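Long-range contacts in esterase (Rhizomucor miehei CAU432, PDB 4WY8), which probably hydrolyses carboxylic ester bonds as a fungal carboxylesterase of the alpha/beta hydrolase fold: residues A[190-195]-A[289-294]; A[204-209]-A[262-267]; A[257-262]-A[283-288]. One frame throughout, in Å; residues are numbered along the deposited sequence.

Contact 1 (A[190-195]-A[289-294]); sequences LIYPVT and IIHGIF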
loop_
_atom_site.group_PDB
_atom_site.type_symbol
_atom_site.label_atom_id
_atom_site.label_comp_id
_atom_site.label_asym_id
_atom_site.label_seq_id
_atom_site.Cartn_x
_atom_site.Cartn_y
_atom_site.Cartn_z
ATOM N N LEU A 190 -4.089 -11.481 -0.668
ATOM C CA LEU A 190 -4.615 -11.881 0.642
ATOM C C LEU A 190 -4.968 -10.658 1.494
ATOM O O LEU A 190 -4.097 -9.934 1.971
ATOM C CB LEU A 190 -3.611 -12.765 1.395
ATOM C CG LEU A 190 -2.931 -13.937 0.674
ATOM C CD1 LEU A 190 -2.029 -14.698 1.656
ATOM C CD2 LEU A 190 -3.934 -14.878 0.033
ATOM N N ILE A 191 -6.261 -10.420 1.651
ATOM C CA ILE A 191 -6.744 -9.279 2.408
ATOM C C ILE A 191 -7.120 -9.710 3.808
ATOM O O ILE A 191 -8.056 -10.489 3.987
ATOM C CB ILE A 191 -7.958 -8.636 1.738
ATOM C CG1 ILE A 191 -7.630 -8.290 0.284
ATOM C CG2 ILE A 191 -8.406 -7.403 2.514
ATOM C CD1 ILE A 191 -8.840 -7.828 -0.514
ATOM N N TYR A 192 -6.407 -9.151 4.781
ATOM C CA TYR A 192 -6.409 -9.575 6.182
ATOM C C TYR A 192 -6.865 -11.019 6.372
ATOM O O TYR A 192 -7.948 -11.284 6.889
ATOM C CB TYR A 192 -7.251 -8.598 7.052
ATOM C CG TYR A 192 -8.596 -8.090 6.504
ATOM C CD1 TYR A 192 -9.569 -8.966 6.048
ATOM C CD2 TYR A 192 -8.901 -6.722 6.507
ATOM C CE1 TYR A 192 -10.806 -8.507 5.574
ATOM C CE2 TYR A 192 -10.136 -6.241 6.027
ATOM C CZ TYR A 192 -11.087 -7.137 5.572
ATOM O OH TYR A 192 -12.323 -6.673 5.110
ATOM N N PRO A 193 -6.018 -11.971 5.937
ATOM C CA PRO A 193 -6.386 -13.399 5.954
ATOM C C PRO A 193 -6.382 -14.057 7.331
ATOM O O PRO A 193 -5.689 -13.572 8.228
ATOM C CB PRO A 193 -5.308 -14.050 5.053
ATOM C CG PRO A 193 -4.117 -13.168 5.214
ATOM C CD PRO A 193 -4.684 -11.752 5.344
ATOM N N VAL A 194 -7.172 -15.124 7.483
ATOM C CA VAL A 194 -7.014 -16.062 8.580
ATOM C C VAL A 194 -5.915 -17.046 8.184
ATOM O O VAL A 194 -5.986 -17.645 7.109
ATOM C CB VAL A 194 -8.320 -16.855 8.874
ATOM C CG1 VAL A 194 -8.164 -17.693 10.153
ATOM C CG2 VAL A 194 -9.504 -15.926 8.964
ATOM N N THR A 195 -4.874 -17.176 9.005
ATOM C CA THR A 195 -3.782 -18.095 8.687
ATOM C C THR A 195 -3.428 -19.034 9.837
ATOM O O THR A 195 -2.563 -19.893 9.677
ATOM C CB THR A 195 -2.483 -17.368 8.308
ATOM O OG1 THR A 195 -1.964 -16.686 9.457
ATOM C CG2 THR A 195 -2.701 -16.397 7.169
ATOM N N ILE A 289 -7.416 1.239 10.388
ATOM C CA ILE A 289 -8.588 0.507 9.925
ATOM C C ILE A 289 -8.831 -0.767 10.709
ATOM O O ILE A 289 -7.941 -1.307 11.375
ATOM C CB ILE A 289 -8.497 0.127 8.417
ATOM C CG1 ILE A 289 -7.367 -0.867 8.171
ATOM C CG2 ILE A 289 -8.320 1.352 7.554
ATOM C CD1 ILE A 289 -7.456 -1.508 6.822
ATOM N N ILE A 290 -10.063 -1.247 10.607
ATOM C CA ILE A 290 -10.440 -2.494 11.225
ATOM C C ILE A 290 -10.747 -3.543 10.185
ATOM O O ILE A 290 -10.882 -3.258 8.995
ATOM C CB ILE A 290 -11.674 -2.342 12.138
ATOM C CG1 ILE A 290 -12.848 -1.753 11.337
ATOM C CG2 ILE A 290 -11.316 -1.500 13.356
ATOM C CD1 ILE A 290 -14.236 -1.954 11.996
ATOM N N HIS A 291 -10.851 -4.767 10.670
ATOM C CA HIS A 291 -11.323 -5.869 9.874
ATOM C C HIS A 291 -12.775 -5.645 9.431
ATOM O O HIS A 291 -13.589 -5.132 10.196
ATOM C CB HIS A 291 -11.191 -7.158 10.691
ATOM C CG HIS A 291 -11.299 -8.412 9.884
ATOM N ND1 HIS A 291 -10.198 -9.189 9.570
ATOM C CD2 HIS A 291 -12.373 -9.066 9.381
ATOM C CE1 HIS A 291 -10.590 -10.246 8.881
ATOM N NE2 HIS A 291 -11.907 -10.195 8.749
ATOM N N GLY A 292 -13.092 -6.060 8.208
ATOM C CA GLY A 292 -14.468 -6.127 7.742
ATOM C C GLY A 292 -14.946 -5.015 6.820
ATOM O O GLY A 292 -16.145 -4.924 6.503
ATOM N N ILE A 293 -14.024 -4.207 6.317
ATOM C CA ILE A 293 -14.453 -3.106 5.481
ATOM C C ILE A 293 -14.910 -3.570 4.095
ATOM O O ILE A 293 -15.560 -2.812 3.379
ATOM C CB ILE A 293 -13.363 -2.033 5.373
ATOM C CG1 ILE A 293 -12.049 -2.589 4.840
ATOM C CG2 ILE A 293 -13.114 -1.435 6.763
ATOM C CD1 ILE A 293 -10.956 -1.515 4.828
ATOM N N PHE A 294 -14.603 -4.811 3.721
ATOM C CA PHE A 294 -14.964 -5.286 2.379
ATOM C C PHE A 294 -16.197 -6.197 2.301
ATOM O O PHE A 294 -16.513 -6.726 1.217
ATOM C CB PHE A 294 -13.764 -5.997 1.741
ATOM C CG PHE A 294 -12.623 -5.074 1.453
ATOM C CD1 PHE A 294 -12.753 -4.087 0.484
ATOM C CD2 PHE A 294 -11.431 -5.172 2.158
ATOM C CE1 PHE A 294 -11.702 -3.212 0.217
ATOM C CE2 PHE A 294 -10.372 -4.305 1.900
ATOM C CZ PHE A 294 -10.507 -3.329 0.927
#

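Contact 2 (A[204-209]-A[262-267]); sequences YKQFAE and VLREEG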
loop_
_atom_site.group_PDB
_atom_site.type_symbol
_atom_site.label_atom_id
_atom_site.label_comp_id
_atom_site.label_asym_id
_atom_site.label_seq_id
_atom_site.Cartn_x
_atom_site.Cartn_y
_atom_site.Cartn_z
ATOM N N TYR A 204 -4.627 -10.454 18.844
ATOM C CA TYR A 204 -5.834 -11.077 19.416
ATOM C C TYR A 204 -6.141 -10.528 20.814
ATOM O O TYR A 204 -7.307 -10.291 21.152
ATOM C CB TYR A 204 -5.698 -12.606 19.482
ATOM C CG TYR A 204 -6.447 -13.363 18.402
ATOM C CD1 TYR A 204 -7.826 -13.541 18.483
ATOM C CD2 TYR A 204 -5.769 -13.906 17.293
ATOM C CE1 TYR A 204 -8.521 -14.240 17.486
ATOM C CE2 TYR A 204 -6.443 -14.603 16.313
ATOM C CZ TYR A 204 -7.817 -14.768 16.414
ATOM O OH TYR A 204 -8.488 -15.465 15.443
ATOM N N LYS A 205 -5.103 -10.386 21.642
ATOM C CA LYS A 205 -5.245 -9.783 22.975
ATOM C C LYS A 205 -5.672 -8.325 22.917
ATOM O O LYS A 205 -6.581 -7.893 23.636
ATOM C CB LYS A 205 -3.933 -9.877 23.757
ATOM C CG LYS A 205 -3.532 -11.296 24.073
ATOM C CD LYS A 205 -2.177 -11.360 24.761
ATOM C CE LYS A 205 -2.140 -12.557 25.679
ATOM N NZ LYS A 205 -0.760 -13.080 25.808
ATOM N N GLN A 206 -4.994 -7.557 22.073
ATOM C CA GLN A 206 -5.237 -6.124 22.040
ATOM C C GLN A 206 -6.603 -5.776 21.452
ATOM O O GLN A 206 -7.249 -4.816 21.887
ATOM C CB GLN A 206 -4.135 -5.411 21.254
ATOM C CG GLN A 206 -4.272 -3.914 21.358
ATOM C CD GLN A 206 -3.129 -3.174 20.715
ATOM O OE1 GLN A 206 -2.174 -3.781 20.235
ATOM N NE2 GLN A 206 -3.210 -1.849 20.717
ATOM N N PHE A 207 -7.062 -6.561 20.480
ATOM C CA PHE A 207 -8.291 -6.201 19.790
ATOM C C PHE A 207 -9.394 -7.224 20.008
ATOM O O PHE A 207 -10.345 -7.304 19.230
ATOM C CB PHE A 207 -8.005 -6.024 18.303
ATOM C CG PHE A 207 -6.863 -5.076 18.029
ATOM C CD1 PHE A 207 -7.005 -3.718 18.272
ATOM C CD2 PHE A 207 -5.648 -5.547 17.546
ATOM C CE1 PHE A 207 -5.957 -2.834 18.036
ATOM C CE2 PHE A 207 -4.586 -4.677 17.289
ATOM C CZ PHE A 207 -4.740 -3.314 17.546
ATOM N N ALA A 208 -9.281 -7.986 21.092
ATOM C CA ALA A 208 -10.232 -9.064 21.362
ATOM C C ALA A 208 -11.676 -8.591 21.332
ATOM O O ALA A 208 -12.558 -9.363 20.972
ATOM C CB ALA A 208 -9.927 -9.728 22.701
ATOM N N GLU A 209 -11.945 -7.351 21.742
ATOM C CA GLU A 209 -13.329 -6.855 21.718
ATOM C C GLU A 209 -13.469 -5.445 21.139
ATOM O O GLU A 209 -12.499 -4.708 21.040
ATOM C CB GLU A 209 -13.934 -6.910 23.126
ATOM C CG GLU A 209 -13.837 -8.278 23.798
ATOM C CD GLU A 209 -14.425 -8.284 25.203
ATOM O OE1 GLU A 209 -15.109 -7.298 25.567
ATOM O OE2 GLU A 209 -14.208 -9.275 25.941
ATOM N N VAL A 262 -7.661 -8.519 15.075
ATOM C CA VAL A 262 -7.135 -9.669 15.812
ATOM C C VAL A 262 -6.250 -10.542 14.918
ATOM O O VAL A 262 -5.314 -11.177 15.404
ATOM C CB VAL A 262 -8.260 -10.554 16.412
ATOM C CG1 VAL A 262 -8.992 -9.806 17.506
ATOM C CG2 VAL A 262 -9.222 -11.048 15.316
ATOM N N LEU A 263 -6.504 -10.522 13.612
ATOM C CA LEU A 263 -5.765 -11.367 12.666
ATOM C C LEU A 263 -4.483 -10.723 12.168
ATOM O O LEU A 263 -3.811 -11.267 11.285
ATOM C CB LEU A 263 -6.648 -11.711 11.447
ATOM C CG LEU A 263 -7.966 -12.433 11.738
ATOM C CD1 LEU A 263 -8.700 -12.698 10.449
ATOM C CD2 LEU A 263 -7.678 -13.751 12.495
ATOM N N ARG A 264 -4.163 -9.538 12.677
ATOM C CA ARG A 264 -3.020 -8.799 12.145
ATOM C C ARG A 264 -1.715 -9.572 12.222
ATOM O O ARG A 264 -0.985 -9.719 11.213
ATOM C CB ARG A 264 -2.847 -7.484 12.881
ATOM C CG ARG A 264 -1.666 -6.675 12.352
ATOM C CD ARG A 264 -1.456 -5.414 13.159
ATOM N NE ARG A 264 -0.783 -5.684 14.419
ATOM C CZ ARG A 264 -0.867 -4.897 15.485
ATOM N NH1 ARG A 264 -1.622 -3.808 15.433
ATOM N NH2 ARG A 264 -0.210 -5.204 16.599
ATOM N N GLU A 265 -1.418 -10.079 13.419
ATOM C CA GLU A 265 -0.117 -10.721 13.640
ATOM C C GLU A 265 0.090 -11.983 12.811
ATOM O O GLU A 265 1.169 -12.163 12.260
ATOM C CB GLU A 265 0.068 -10.998 15.125
ATOM C CG GLU A 265 0.340 -9.707 15.878
ATOM C CD GLU A 265 1.497 -8.926 15.252
ATOM O OE1 GLU A 265 2.566 -9.540 15.049
ATOM O OE2 GLU A 265 1.345 -7.722 14.916
ATOM N N GLU A 266 -0.929 -12.837 12.684
ATOM C CA GLU A 266 -0.776 -14.062 11.910
ATOM C C GLU A 266 -0.683 -13.807 10.394
ATOM O O GLU A 266 0.005 -14.548 9.682
ATOM C CB GLU A 266 -1.921 -15.024 12.232
ATOM C CG GLU A 266 -3.297 -14.487 11.882
ATOM C CD GLU A 266 -4.404 -15.292 12.533
ATOM O OE1 GLU A 266 -4.603 -15.099 13.762
ATOM O OE2 GLU A 266 -5.101 -16.085 11.835
ATOM N N GLY A 267 -1.359 -12.767 9.905
ATOM C CA GLY A 267 -1.261 -12.369 8.507
ATOM C C GLY A 267 0.137 -11.870 8.200
ATOM O O GLY A 267 0.755 -12.260 7.178
#

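Contact 3 (A[257-262]-A[283-288]); sequences TAEADV and AVRYLG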
loop_
_atom_site.group_PDB
_atom_site.type_symbol
_atom_site.label_atom_id
_atom_site.label_comp_id
_atom_site.label_asym_id
_atom_site.label_seq_id
_atom_site.Cartn_x
_atom_site.Cartn_y
_atom_site.Cartn_z
ATOM N N THR A 257 -2.773 -6.229 5.605
ATOM C CA THR A 257 -3.290 -6.406 6.969
ATOM C C THR A 257 -3.836 -5.087 7.524
ATOM O O THR A 257 -3.468 -3.980 7.052
ATOM C CB THR A 257 -2.204 -6.940 7.952
ATOM O OG1 THR A 257 -1.069 -6.060 7.964
ATOM C CG2 THR A 257 -1.762 -8.361 7.565
ATOM N N ALA A 258 -4.727 -5.211 8.511
ATOM C CA ALA A 258 -5.299 -4.056 9.185
ATOM C C ALA A 258 -4.616 -3.849 10.523
ATOM O O ALA A 258 -4.359 -4.814 11.257
ATOM C CB ALA A 258 -6.822 -4.234 9.377
ATOM N N GLU A 259 -4.348 -2.592 10.859
ATOM C CA GLU A 259 -3.697 -2.284 12.127
ATOM C C GLU A 259 -4.534 -2.729 13.333
ATOM O O GLU A 259 -4.004 -3.332 14.259
ATOM C CB GLU A 259 -3.399 -0.796 12.234
ATOM C CG GLU A 259 -2.687 -0.429 13.529
ATOM C CD GLU A 259 -2.549 1.072 13.701
ATOM O OE1 GLU A 259 -3.418 1.802 13.169
ATOM O OE2 GLU A 259 -1.598 1.516 14.391
ATOM N N ALA A 260 -5.828 -2.429 13.340
ATOM C CA ALA A 260 -6.655 -2.805 14.498
ATOM C C ALA A 260 -7.482 -4.051 14.207
ATOM O O ALA A 260 -8.673 -3.952 13.957
ATOM C CB ALA A 260 -7.552 -1.654 14.911
ATOM N N ASP A 261 -6.841 -5.220 14.233
ATOM C CA ASP A 261 -7.454 -6.476 13.773
ATOM C C ASP A 261 -6.828 -7.615 14.555
ATOM O O ASP A 261 -5.593 -7.665 14.689
ATOM C CB ASP A 261 -7.232 -6.664 12.257
ATOM C CG ASP A 261 -7.895 -7.946 11.684
ATOM O OD1 ASP A 261 -8.589 -8.712 12.414
ATOM O OD2 ASP A 261 -7.753 -8.163 10.449
ATOM N N VAL A 262 -7.661 -8.519 15.075
ATOM C CA VAL A 262 -7.135 -9.669 15.812
ATOM C C VAL A 262 -6.250 -10.542 14.918
ATOM O O VAL A 262 -5.314 -11.177 15.404
ATOM C CB VAL A 262 -8.260 -10.554 16.412
ATOM C CG1 VAL A 262 -8.992 -9.806 17.506
ATOM C CG2 VAL A 262 -9.222 -11.048 15.316
ATOM N N ALA A 283 3.937 -7.031 1.318
ATOM C CA ALA A 283 3.146 -7.090 2.564
ATOM C C ALA A 283 3.014 -5.698 3.146
ATOM O O ALA A 283 4.005 -4.997 3.357
ATOM C CB ALA A 283 3.781 -8.041 3.592
ATOM N N VAL A 284 1.781 -5.272 3.356
ATOM C CA VAL A 284 1.532 -3.906 3.800
ATOM C C VAL A 284 0.481 -3.888 4.886
ATOM O O VAL A 284 -0.527 -4.580 4.797
ATOM C CB VAL A 284 1.086 -3.013 2.617
ATOM C CG1 VAL A 284 2.153 -2.988 1.564
ATOM C CG2 VAL A 284 -0.154 -3.576 1.982
ATOM N N ARG A 285 0.724 -3.105 5.925
ATOM C CA ARG A 285 -0.257 -2.894 6.986
ATOM C C ARG A 285 -0.900 -1.522 6.798
ATOM O O ARG A 285 -0.185 -0.529 6.690
ATOM C CB ARG A 285 0.415 -2.979 8.358
ATOM C CG ARG A 285 -0.516 -2.631 9.517
ATOM C CD ARG A 285 0.275 -2.298 10.768
ATOM N NE ARG A 285 1.029 -3.448 11.268
ATOM C CZ ARG A 285 1.593 -3.497 12.473
ATOM N NH1 ARG A 285 1.482 -2.455 13.286
ATOM N NH2 ARG A 285 2.267 -4.578 12.861
ATOM N N TYR A 286 -2.226 -1.458 6.697
ATOM C CA TYR A 286 -2.891 -0.160 6.612
ATOM C C TYR A 286 -3.229 0.347 7.995
ATOM O O TYR A 286 -3.821 -0.385 8.803
ATOM C CB TYR A 286 -4.148 -0.244 5.753
ATOM C CG TYR A 286 -3.869 -0.010 4.278
ATOM C CD1 TYR A 286 -3.266 -0.996 3.493
ATOM C CD2 TYR A 286 -4.228 1.187 3.667
ATOM C CE1 TYR A 286 -2.997 -0.777 2.134
ATOM C CE2 TYR A 286 -3.983 1.405 2.313
ATOM C CZ TYR A 286 -3.371 0.418 1.559
ATOM O OH TYR A 286 -3.139 0.639 0.226
ATOM N N LEU A 287 -2.869 1.596 8.273
ATOM C CA LEU A 287 -3.114 2.146 9.598
ATOM C C LEU A 287 -4.519 2.718 9.733
ATOM O O LEU A 287 -5.133 3.154 8.744
ATOM C CB LEU A 287 -2.088 3.215 9.942
ATOM C CG LEU A 287 -0.871 2.690 10.721
ATOM C CD1 LEU A 287 0.070 1.842 9.851
ATOM C CD2 LEU A 287 -0.125 3.846 11.351
ATOM N N GLY A 288 -5.037 2.643 10.959
ATOM C CA GLY A 288 -6.318 3.217 11.318
ATOM C C GLY A 288 -7.559 2.485 10.839
ATOM O O GLY A 288 -8.657 3.039 10.907
HETATM O O HOH W 1 0.953 0.184 13.197
#

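Contact 1 (A[190-195]-A[289-294])
Tyr192 sets its CG between its own backbone N and carbonyl carbon (chi1 42°), while His291 turns CG away from its N (chi1 -165°), and these two choices lay the tyrosine and imidazole rings against each other. They form a face-to-face stack with centroids 4.0 Å apart and planes tilted by 30°; the closest approach is Tyr192 CD1 to His291 CE1 at 3.3 Å. The opposite face of the tyrosine carries CG2 of its neighbour Ile191, which also touches Phe294 CE2 at 3.7 Å. At the far end of the ring, the phenol oxygen sits where the chain curls after the histidine: Phe294 N donates a hydrogen bond to Tyr192 OH at 3.3 Å, and the edge of the Phe294 ring lies beside the same oxygen. The tyrosine thus meets the loop twice, through a ring face and through its hydroxyl. Beyond the stack, His291 NE2 is bonded to Ser164 OG and ND1 to Asp261 OD2. This geometry, with Ser164 on a GxSxG elbow, is that expected of the catalytic triad of an alpha/beta hydrolase, with His291 on the loop following the last strand of the sheet.

Contact 2 (A[204-209]-A[262-267])
Val262 lies over one face of the Tyr204 ring, its CB 3.8 Å from the ring centroid and only 17° off the normal, a CH-pi contact that joins the end of helix 202-206 to the turn leading into helix 264-276. The valine branches divide the work. CG2 stays near CE1 and CZ of the ring, whereas CG1 reaches the other way, to 3.3 Å from the carbonyl O of Phe207 and up against Phe207 CB. Leu263 runs alongside the tyrosine, pointing the same way, and brings CD2 to 3.5 Å from Tyr204 OH. Around the rim, OE1 of Glu266 comes in at the ring edge, in its plane, 3.2 Å from Tyr204 CE2, the carboxylate itself tilted. Phe207 meets Arg264 quite differently. The guanidinium stands nearly upright to the phenyl ring, planes 83° apart, and presents NH1 to the ring edge at CE2, 3.6 Å away. A bend at chi3 (78°) turns the arginine so that NE bonds Glu265 OE2 at 3.0 Å, within the guanidinium plane, while NH1 reaches Glu259 O. Glu266 OE2, for its part, is bonded to the backbone N of Thr195 and Asp196. With no hydrogen bond between the two segments, the join is largely nonpolar and set by shape, Val262 laid over Tyr204, while the charged ends are satisfied within their own segment or beyond the interface.

Contact 3 (A[257-262]-A[283-288])
Glu259, Thr257 and Arg285 bury the most surface here, and each works differently. Glu259 stretches out from the corner where its chain turns, CG anti to the backbone N (chi1 -179°), so that its carboxylate reaches the corner of the other chain segment. There Gly288 N donates to Glu259 OE1 at 2.9 Å, and Leu287 CG packs against the same oxygen at 3.6 Å. OE2 accepts a hydrogen bond from a water, which in turn accepts one from Arg285 NH1 at 2.7 Å; the second subunit adds a salt bridge from its Arg272 to OE2. Thr257 belongs to the parallel ladder itself: its N bonds Val284 O at 2.9 Å and its O receives Tyr286 N at 2.8 Å. Glu259 N extends the series to Tyr286 O at 3.1 Å, although the chain is already turning. On the sheet face shared by Thr257 and Arg285, Thr257 OG1 lies 3.4 Å from Arg285 CB, and Glu268 OE2 binds both that hydroxyl and Arg285 NE. Across the outer edge, Val284, Arg285 and Tyr286 pair antiparallel with a strand of the second subunit, carrying the sheet across the interface. Strand 253-258, helix 264-276 and strand 281-286 make a classical beta-alpha-beta unit, and the loop after its first strand carries Asp261, probably the acid of the alpha/beta hydrolase triad.

In the fold
All three contacts gather near the C-terminal ends of the last parallel strands, where alpha/beta hydrolases carry their active site. Their centres lie about 8 Å (contacts 1 and 3), 10 Å (2 and 3) and 11 Å (1 and 2) apart. Strands 188-191, 253-258 and 281-286 are successive neighbours in the sheet, so contacts 1 and 3 share it. Along the chain, contacts 2 and 3 both fall inside the loop closed by contact 1; they alternate with each other and share Val262, just after Asp261. Leu263 of contact 2 packs against His291. The probable acid and histidine of the triad thus lie where the three contacts meet, beside an edge strand that pairs with the second subunit.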